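Long-range contacts in RE68036p (Drosophila melanogaster, PDB 1SQH), which is of uncertain function but may transfer acyl groups to glycine as an N-acyltransferase: residues V135-A146 with E295-S303; F208-R216 with L251-I260. All coordinates share one frame; numbering follows the deposited sequence.

Contact 1: residues V135-A146 with E295-S303; sequences VKELAVSRGVTA and EWIKLVPNS
K136 reaches across to E295 and I297, and its chain is worth following outward. With CG beside the backbone N (chi1 -65°), CB starts a fully extended chain, and CG comes first to the I297 methyl, 4.0 Å from CD1. CE then packs on that same CD1 at 3.6 Å, crossing the isoleucine at about a right angle. The tip, NZ, closes a salt bridge 2.8 Å from E295 OE1, on the syn lone pair. The other carboxylate oxygen, OE2, is held by Q151, which should keep the group from turning. I297 CD1 also meets V135 CG1 tip to tip, 3.7 Å away.

Further along, V144 CG2 lies across L299, 4.0 Å from its CG. The helix ends in a Schellman motif with G143 at C-prime. N302 ND2 donates to G143 O (2.9 Å), with the donor well above the carbonyl plane and a bent N-H...O angle of 132°. A water bridges T145 N and V300 O.

Helix 129-141 thus packs on one face of the mixed sheet; residues 135-141 run nearly parallel to 295-299, the end of strand 289-299, which lies between strands 123-128 and 147-157. Helix 104-112 flanks helix 129-141, touching V135 and L138.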
loop_
_atom_site.group_PDB
_atom_site.type_symbol
_atom_site.label_atom_id
_atom_site.label_comp_id
_atom_site.label_asym_id
_atom_site.label_seq_id
_atom_site.Cartn_x
_atom_site.Cartn_y
_atom_site.Cartn_z
ATOM N N VAL A 135 -8.731 -17.398 6.541
ATOM C CA VAL A 135 -8.245 -16.420 7.508
ATOM C C VAL A 135 -9.388 -15.800 8.311
ATOM O O VAL A 135 -9.201 -15.399 9.461
ATOM C CB VAL A 135 -7.452 -15.286 6.838
ATOM C CG1 VAL A 135 -8.404 -14.283 6.200
ATOM C CG2 VAL A 135 -6.562 -14.610 7.862
ATOM N N LYS A 136 -10.571 -15.717 7.713
ATOM C CA LYS A 136 -11.703 -15.144 8.428
ATOM C C LYS A 136 -12.185 -16.129 9.492
ATOM O O LYS A 136 -12.601 -15.722 10.580
ATOM C CB LYS A 136 -12.834 -14.790 7.458
ATOM C CG LYS A 136 -12.464 -13.687 6.455
ATOM C CD LYS A 136 -13.543 -13.494 5.394
ATOM C CE LYS A 136 -13.075 -12.555 4.274
ATOM N NZ LYS A 136 -14.118 -12.349 3.221
ATOM N N GLU A 137 -12.114 -17.422 9.177
ATOM C CA GLU A 137 -12.520 -18.472 10.115
ATOM C C GLU A 137 -11.587 -18.409 11.321
ATOM O O GLU A 137 -12.019 -18.470 12.476
ATOM C CB GLU A 137 -12.416 -19.844 9.448
ATOM C CG GLU A 137 -13.362 -20.050 8.266
ATOM C CD GLU A 137 -13.078 -21.347 7.512
ATOM O OE1 GLU A 137 -13.081 -22.425 8.154
ATOM O OE2 GLU A 137 -12.846 -21.288 6.279
ATOM N N LEU A 138 -10.298 -18.268 11.038
ATOM C CA LEU A 138 -9.285 -18.163 12.074
ATOM C C LEU A 138 -9.590 -16.969 12.970
ATOM O O LEU A 138 -9.585 -17.083 14.193
ATOM C CB LEU A 138 -7.903 -18.002 11.431
ATOM C CG LEU A 138 -6.696 -17.768 12.338
ATOM C CD1 LEU A 138 -6.679 -18.797 13.468
ATOM C CD2 LEU A 138 -5.429 -17.864 11.503
ATOM N N ALA A 139 -9.861 -15.819 12.359
ATOM C CA ALA A 139 -10.170 -14.610 13.121
ATOM C C ALA A 139 -11.284 -14.882 14.122
ATOM O O ALA A 139 -11.225 -14.442 15.272
ATOM C CB ALA A 139 -10.586 -13.488 12.183
ATOM N N VAL A 140 -12.303 -15.606 13.667
ATOM C CA VAL A 140 -13.439 -15.945 14.510
ATOM C C VAL A 140 -13.017 -16.919 15.606
ATOM O O VAL A 140 -13.418 -16.771 16.764
ATOM C CB VAL A 140 -14.577 -16.570 13.679
ATOM C CG1 VAL A 140 -15.722 -16.996 14.590
ATOM C CG2 VAL A 140 -15.066 -15.560 12.654
ATOM N N SER A 141 -12.193 -17.898 15.243
ATOM C CA SER A 141 -11.724 -18.881 16.212
ATOM C C SER A 141 -10.871 -18.215 17.290
ATOM O O SER A 141 -10.529 -18.837 18.298
ATOM C CB SER A 141 -10.891 -19.969 15.526
ATOM O OG SER A 141 -9.517 -19.617 15.516
ATOM N N ARG A 142 -10.524 -16.951 17.077
ATOM C CA ARG A 142 -9.704 -16.235 18.042
ATOM C C ARG A 142 -10.452 -15.122 18.750
ATOM O O ARG A 142 -9.841 -14.285 19.413
ATOM C CB ARG A 142 -8.461 -15.670 17.367
ATOM C CG ARG A 142 -7.625 -16.720 16.657
ATOM C CD ARG A 142 -7.415 -17.948 17.535
ATOM N NE ARG A 142 -6.115 -18.563 17.297
ATOM C CZ ARG A 142 -4.957 -17.946 17.512
ATOM N NH1 ARG A 142 -3.818 -18.576 17.267
ATOM N NH2 ARG A 142 -4.936 -16.700 17.976
ATOM N N GLY A 143 -11.771 -15.105 18.598
ATOM C CA GLY A 143 -12.567 -14.096 19.274
ATOM C C GLY A 143 -13.225 -12.994 18.462
ATOM O O GLY A 143 -14.044 -12.250 19.007
ATOM N N VAL A 144 -12.896 -12.864 17.180
ATOM C CA VAL A 144 -13.506 -11.804 16.379
ATOM C C VAL A 144 -14.998 -12.053 16.198
ATOM O O VAL A 144 -15.406 -13.148 15.820
ATOM C CB VAL A 144 -12.843 -11.681 14.999
ATOM C CG1 VAL A 144 -13.488 -10.544 14.222
ATOM C CG2 VAL A 144 -11.353 -11.427 15.169
ATOM N N THR A 145 -15.808 -11.031 16.467
ATOM C CA THR A 145 -17.257 -11.161 16.355
ATOM C C THR A 145 -17.851 -10.368 15.201
ATOM O O THR A 145 -19.030 -10.520 14.872
ATOM C CB THR A 145 -17.944 -10.718 17.658
ATOM O OG1 THR A 145 -17.705 -9.322 17.878
ATOM C CG2 THR A 145 -17.384 -11.506 18.831
ATOM N N ALA A 146 -17.027 -9.528 14.585
ATOM C CA ALA A 146 -17.466 -8.711 13.461
ATOM C C ALA A 146 -16.279 -8.356 12.570
ATOM O O ALA A 146 -15.243 -7.876 13.043
ATOM C CB ALA A 146 -18.141 -7.448 13.968
ATOM N N GLU A 295 -8.351 -8.815 -1.041
ATOM C CA GLU A 295 -9.251 -8.269 -0.041
ATOM C C GLU A 295 -8.473 -7.579 1.067
ATOM O O GLU A 295 -7.329 -7.923 1.358
ATOM C CB GLU A 295 -10.154 -9.364 0.560
ATOM C CG GLU A 295 -11.472 -9.555 -0.182
ATOM C CD GLU A 295 -12.372 -10.610 0.451
ATOM O OE1 GLU A 295 -12.567 -10.580 1.682
ATOM O OE2 GLU A 295 -12.900 -11.467 -0.284
ATOM N N TRP A 296 -9.094 -6.554 1.636
ATOM C CA TRP A 296 -8.531 -5.833 2.763
ATOM C C TRP A 296 -9.529 -6.225 3.849
ATOM O O TRP A 296 -10.710 -5.884 3.771
ATOM C CB TRP A 296 -8.563 -4.334 2.512
ATOM C CG TRP A 296 -7.202 -3.738 2.311
ATOM C CD1 TRP A 296 -6.519 -2.944 3.188
ATOM C CD2 TRP A 296 -6.362 -3.877 1.154
ATOM N NE1 TRP A 296 -5.307 -2.575 2.651
ATOM C CE2 TRP A 296 -5.185 -3.135 1.404
ATOM C CE3 TRP A 296 -6.489 -4.557 -0.068
ATOM C CZ2 TRP A 296 -4.135 -3.050 0.468
ATOM C CZ3 TRP A 296 -5.437 -4.472 -1.002
ATOM C CH2 TRP A 296 -4.281 -3.721 -0.721
ATOM N N ILE A 297 -9.067 -6.977 4.838
ATOM C CA ILE A 297 -9.965 -7.433 5.885
ATOM C C ILE A 297 -9.736 -6.718 7.202
ATOM O O ILE A 297 -8.751 -6.975 7.898
ATOM C CB ILE A 297 -9.813 -8.942 6.102
ATOM C CG1 ILE A 297 -9.958 -9.671 4.757
ATOM C CG2 ILE A 297 -10.855 -9.424 7.082
ATOM C CD1 ILE A 297 -9.809 -11.183 4.836
ATOM N N LYS A 298 -10.646 -5.810 7.535
ATOM C CA LYS A 298 -10.554 -5.065 8.780
ATOM C C LYS A 298 -11.301 -5.825 9.874
ATOM O O LYS A 298 -12.510 -6.052 9.769
ATOM C CB LYS A 298 -11.160 -3.672 8.591
ATOM C CG LYS A 298 -11.348 -2.858 9.861
ATOM C CD LYS A 298 -10.044 -2.602 10.599
ATOM C CE LYS A 298 -10.296 -1.704 11.807
ATOM N NZ LYS A 298 -9.140 -1.630 12.742
ATOM N N LEU A 299 -10.567 -6.238 10.905
ATOM C CA LEU A 299 -11.146 -6.952 12.044
ATOM C C LEU A 299 -11.583 -5.919 13.082
ATOM O O LEU A 299 -10.801 -5.040 13.447
ATOM C CB LEU A 299 -10.105 -7.892 12.663
ATOM C CG LEU A 299 -9.934 -9.307 12.093
ATOM C CD1 LEU A 299 -10.032 -9.290 10.591
ATOM C CD2 LEU A 299 -8.600 -9.877 12.546
ATOM N N VAL A 300 -12.828 -6.004 13.548
ATOM C CA VAL A 300 -13.313 -5.044 14.547
ATOM C C VAL A 300 -12.855 -5.450 15.947
ATOM O O VAL A 300 -12.947 -6.618 16.329
ATOM C CB VAL A 300 -14.865 -4.930 14.540
ATOM C CG1 VAL A 300 -15.381 -4.870 13.109
ATOM C CG2 VAL A 300 -15.488 -6.091 15.298
ATOM N N PRO A 301 -12.343 -4.485 16.730
ATOM C CA PRO A 301 -11.872 -4.775 18.092
ATOM C C PRO A 301 -12.963 -5.432 18.939
ATOM O O PRO A 301 -14.101 -4.962 18.963
ATOM C CB PRO A 301 -11.469 -3.400 18.623
ATOM C CG PRO A 301 -11.067 -2.656 17.378
ATOM C CD PRO A 301 -12.146 -3.064 16.393
ATOM N N ASN A 302 -12.604 -6.514 19.626
ATOM C CA ASN A 302 -13.540 -7.266 20.464
ATOM C C ASN A 302 -14.764 -6.508 20.955
ATOM O O ASN A 302 -15.837 -6.608 20.358
ATOM C CB ASN A 302 -12.811 -7.867 21.661
ATOM C CG ASN A 302 -12.629 -9.366 21.528
ATOM O OD1 ASN A 302 -12.088 -10.022 22.426
ATOM N ND2 ASN A 302 -13.081 -9.920 20.402
ATOM N N SER A 303 -14.607 -5.765 22.048
ATOM C CA SER A 303 -15.705 -4.991 22.620
ATOM C C SER A 303 -15.150 -3.958 23.593
ATOM O O SER A 303 -15.414 -2.755 23.387
ATOM C CB SER A 303 -16.684 -5.911 23.359
ATOM O OG SER A 303 -16.048 -6.566 24.444
HETATM O O HOH W 1 -14.724 -8.399 17.201
#

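Contact 2: residues F208-R216 with L251-I260; sequences FNKSLGICR and LLAAAMSREI
L212 and I214 point from their strand into the side of the helix, and L252 receives both. Its CD1 sits 3.8 Å from L212 CB, while its CD2 presses against I214 CG1 at 3.4 Å, a snug, slightly compressed fit. L212 sends CD1 to A255 CB (3.6 Å) and CD2 past E259 OE2.

Just before the strand the partners change. The selenomethionine M256 leaves its helix with CG anti to the backbone N (chi1 -172°), then bends twice, which brings CE to 3.5 Å from K210 CB. K210 and E259 approach from opposite directions: the lysine CD lies 3.6 Å from E259 CG, and the NZ to OE1 salt bridge is long at 3.9 Å. With an alanine in place of K210, the E259 carboxylate would probably lose both its aliphatic cover and this distant positive charge, and would be freer to swing.

A water steadies that carboxylate, donating to OE1 and accepting from S211 N. S211 itself turns its side chain the other way, where OG bonds to L179 N. Behind the first shell, I226 of the adjacent strand 222-228 and L234 of strand 234-239 back M256, and L237 backs L252.

Strand 211-216 and residues 251-260 of helix 248-263 cross at 150°, with their axes 9.0 Å apart at closest. This is the helix-on-sheet packing of a GNAT acetyltransferase fold: the helix follows the fourth strand of the antiparallel sheet, starting at a glycine-rich loop that in relatives binds the acyl-CoA pyrophosphate.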
loop_
_atom_site.group_PDB
_atom_site.type_symbol
_atom_site.label_atom_id
_atom_site.label_comp_id
_atom_site.label_asym_id
_atom_site.label_seq_id
_atom_site.Cartn_x
_atom_site.Cartn_y
_atom_site.Cartn_z
ATOM N N PHE A 208 8.848 11.600 2.532
ATOM C CA PHE A 208 9.659 10.591 1.852
ATOM C C PHE A 208 9.138 9.996 0.550
ATOM O O PHE A 208 9.879 9.301 -0.157
ATOM C CB PHE A 208 9.971 9.479 2.840
ATOM C CG PHE A 208 10.919 9.903 3.909
ATOM C CD1 PHE A 208 12.261 10.121 3.606
ATOM C CD2 PHE A 208 10.475 10.148 5.201
ATOM C CE1 PHE A 208 13.148 10.577 4.579
ATOM C CE2 PHE A 208 11.355 10.607 6.180
ATOM C CZ PHE A 208 12.691 10.822 5.864
ATOM N N ASN A 209 7.877 10.261 0.227
ATOM C CA ASN A 209 7.287 9.743 -1.006
ATOM C C ASN A 209 6.958 10.897 -1.946
ATOM O O ASN A 209 6.974 12.066 -1.540
ATOM C CB ASN A 209 6.005 8.958 -0.679
ATOM C CG ASN A 209 6.146 7.459 -0.941
ATOM O OD1 ASN A 209 7.257 6.921 -0.982
ATOM N ND2 ASN A 209 5.017 6.781 -1.112
ATOM N N LYS A 210 6.669 10.583 -3.205
ATOM C CA LYS A 210 6.285 11.636 -4.144
ATOM C C LYS A 210 4.797 11.929 -3.926
ATOM O O LYS A 210 4.048 11.068 -3.455
ATOM C CB LYS A 210 6.520 11.203 -5.599
ATOM C CG LYS A 210 7.988 11.064 -5.982
ATOM C CD LYS A 210 8.137 10.690 -7.453
ATOM C CE LYS A 210 9.576 10.313 -7.817
ATOM N NZ LYS A 210 10.502 11.472 -7.907
ATOM N N SER A 211 4.386 13.153 -4.245
ATOM C CA SER A 211 2.996 13.568 -4.105
ATOM C C SER A 211 2.716 14.714 -5.076
ATOM O O SER A 211 3.645 15.329 -5.605
ATOM C CB SER A 211 2.719 14.022 -2.674
ATOM O OG SER A 211 3.484 15.168 -2.360
ATOM N N LEU A 212 1.439 14.985 -5.330
ATOM C CA LEU A 212 1.063 16.067 -6.230
ATOM C C LEU A 212 -0.237 16.713 -5.792
ATOM O O LEU A 212 -1.202 16.029 -5.458
ATOM C CB LEU A 212 0.920 15.556 -7.667
ATOM C CG LEU A 212 2.192 15.325 -8.488
ATOM C CD1 LEU A 212 1.824 14.944 -9.925
ATOM C CD2 LEU A 212 3.031 16.590 -8.500
ATOM N N GLY A 213 -0.256 18.038 -5.792
ATOM C CA GLY A 213 -1.455 18.744 -5.399
ATOM C C GLY A 213 -1.851 19.779 -6.429
ATOM O O GLY A 213 -0.999 20.327 -7.138
ATOM N N ILE A 214 -3.152 20.030 -6.522
ATOM C CA ILE A 214 -3.703 21.020 -7.440
ATOM C C ILE A 214 -4.273 22.187 -6.611
ATOM O O ILE A 214 -5.205 22.003 -5.809
ATOM C CB ILE A 214 -4.866 20.432 -8.290
ATOM C CG1 ILE A 214 -4.391 19.233 -9.111
ATOM C CG2 ILE A 214 -5.408 21.496 -9.231
ATOM C CD1 ILE A 214 -3.462 19.589 -10.255
ATOM N N CYS A 215 -3.723 23.382 -6.797
ATOM C CA CYS A 215 -4.214 24.543 -6.065
ATOM C C CYS A 215 -4.691 25.644 -7.004
ATOM O O CYS A 215 -4.177 25.787 -8.115
ATOM C CB CYS A 215 -3.126 25.099 -5.150
ATOM S SG CYS A 215 -2.636 23.980 -3.830
ATOM N N ARG A 216 -5.674 26.419 -6.552
ATOM C CA ARG A 216 -6.203 27.514 -7.355
ATOM C C ARG A 216 -5.132 28.599 -7.397
ATOM O O ARG A 216 -4.552 28.943 -6.366
ATOM C CB ARG A 216 -7.482 28.084 -6.731
ATOM C CG ARG A 216 -8.468 27.039 -6.236
ATOM C CD ARG A 216 -9.890 27.588 -6.171
ATOM N NE ARG A 216 -10.557 27.518 -7.473
ATOM C CZ ARG A 216 -11.732 28.075 -7.753
ATOM N NH1 ARG A 216 -12.388 28.757 -6.820
ATOM N NH2 ARG A 216 -12.257 27.942 -8.970
ATOM N N LEU A 251 -5.757 13.918 -14.648
ATOM C CA LEU A 251 -4.503 14.647 -14.788
ATOM C C LEU A 251 -3.533 14.220 -13.688
ATOM O O LEU A 251 -2.367 13.923 -13.961
ATOM C CB LEU A 251 -4.758 16.163 -14.731
ATOM C CG LEU A 251 -3.567 17.051 -15.106
ATOM C CD1 LEU A 251 -4.064 18.385 -15.626
ATOM C CD2 LEU A 251 -2.665 17.240 -13.911
ATOM N N LEU A 252 -4.011 14.183 -12.446
ATOM C CA LEU A 252 -3.150 13.773 -11.340
ATOM C C LEU A 252 -2.591 12.387 -11.610
ATOM O O LEU A 252 -1.374 12.178 -11.581
ATOM C CB LEU A 252 -3.911 13.753 -10.001
ATOM C CG LEU A 252 -3.987 15.017 -9.120
ATOM C CD1 LEU A 252 -2.623 15.699 -9.063
ATOM C CD2 LEU A 252 -5.000 15.968 -9.663
ATOM N N ALA A 253 -3.472 11.437 -11.900
ATOM C CA ALA A 253 -3.025 10.073 -12.151
ATOM C C ALA A 253 -1.990 9.965 -13.266
ATOM O O ALA A 253 -1.031 9.197 -13.159
ATOM C CB ALA A 253 -4.223 9.164 -12.452
ATOM N N ALA A 254 -2.178 10.715 -14.341
ATOM C CA ALA A 254 -1.225 10.644 -15.446
ATOM C C ALA A 254 0.120 11.221 -15.012
ATOM O O ALA A 254 1.168 10.587 -15.189
ATOM C CB ALA A 254 -1.771 11.397 -16.668
ATOM N N ALA A 255 0.086 12.411 -14.411
ATOM C CA ALA A 255 1.303 13.078 -13.967
ATOM C C ALA A 255 2.087 12.240 -12.957
ATOM O O ALA A 255 3.295 12.020 -13.123
ATOM C CB ALA A 255 0.965 14.433 -13.372
HETATM N N MSE A 256 1.414 11.771 -11.909
HETATM C CA MSE A 256 2.104 10.953 -10.920
HETATM C C MSE A 256 2.716 9.688 -11.555
HETATM O O MSE A 256 3.838 9.307 -11.221
HETATM C CB MSE A 256 1.149 10.559 -9.795
HETATM C CG MSE A 256 1.834 9.868 -8.640
HETATM SE SE MSE A 256 2.830 11.132 -7.541
HETATM C CE MSE A 256 4.508 11.044 -8.476
ATOM N N SER A 257 1.982 9.038 -12.464
ATOM C CA SER A 257 2.483 7.824 -13.124
ATOM C C SER A 257 3.800 8.126 -13.850
ATOM O O SER A 257 4.792 7.389 -13.717
ATOM C CB SER A 257 1.450 7.282 -14.120
ATOM O OG SER A 257 0.283 6.818 -13.458
ATOM N N ARG A 258 3.798 9.213 -14.617
ATOM C CA ARG A 258 4.990 9.641 -15.341
ATOM C C ARG A 258 6.121 9.980 -14.376
ATOM O O ARG A 258 7.229 9.475 -14.519
ATOM C CB ARG A 258 4.692 10.880 -16.178
ATOM C CG ARG A 258 4.138 10.600 -17.548
ATOM C CD ARG A 258 5.229 10.689 -18.600
ATOM N NE ARG A 258 5.972 11.947 -18.532
ATOM C CZ ARG A 258 6.440 12.588 -19.596
ATOM N NH1 ARG A 258 6.229 12.099 -20.813
ATOM N NH2 ARG A 258 7.153 13.693 -19.445
ATOM N N GLU A 259 5.833 10.831 -13.393
ATOM C CA GLU A 259 6.859 11.249 -12.441
ATOM C C GLU A 259 7.517 10.077 -11.738
ATOM O O GLU A 259 8.741 10.037 -11.613
ATOM C CB GLU A 259 6.302 12.229 -11.390
ATOM C CG GLU A 259 7.372 12.706 -10.389
ATOM C CD GLU A 259 6.891 13.787 -9.417
ATOM O OE1 GLU A 259 7.561 13.989 -8.383
ATOM O OE2 GLU A 259 5.860 14.446 -9.677
ATOM N N ILE A 260 6.719 9.117 -11.282
ATOM C CA ILE A 260 7.289 7.975 -10.591
ATOM C C ILE A 260 8.155 7.151 -11.528
ATOM O O ILE A 260 9.274 6.800 -11.194
ATOM C CB ILE A 260 6.197 7.047 -9.988
ATOM C CG1 ILE A 260 5.464 7.765 -8.846
ATOM C CG2 ILE A 260 6.848 5.744 -9.478
ATOM C CD1 ILE A 260 4.358 6.935 -8.204
HETATM O O HOH W 2 6.325 14.703 -5.887
#

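How the contacts relate
The two contacts lie on opposite sides of the chain's centre, about 36 Å apart between centres and about 14 Å between nearest atoms. They share no helix or sheet. Contact 1 belongs to the mixed sheet of eight strands, contact 2 to the antiparallel sheet of four. Along the chain, contact 2 is nested within the loop that contact 1 closes. Helix 248-263 leads on to strand 268-273, at the edge of the mixed sheet, and the chain then returns through helix 277-286 to strand 289-299. Contact 2 is internal to the FR47-like region, whereas contact 1 ties the chain's C-terminal end back to its N-terminal half, so the two acetyltransferase-like halves are joined.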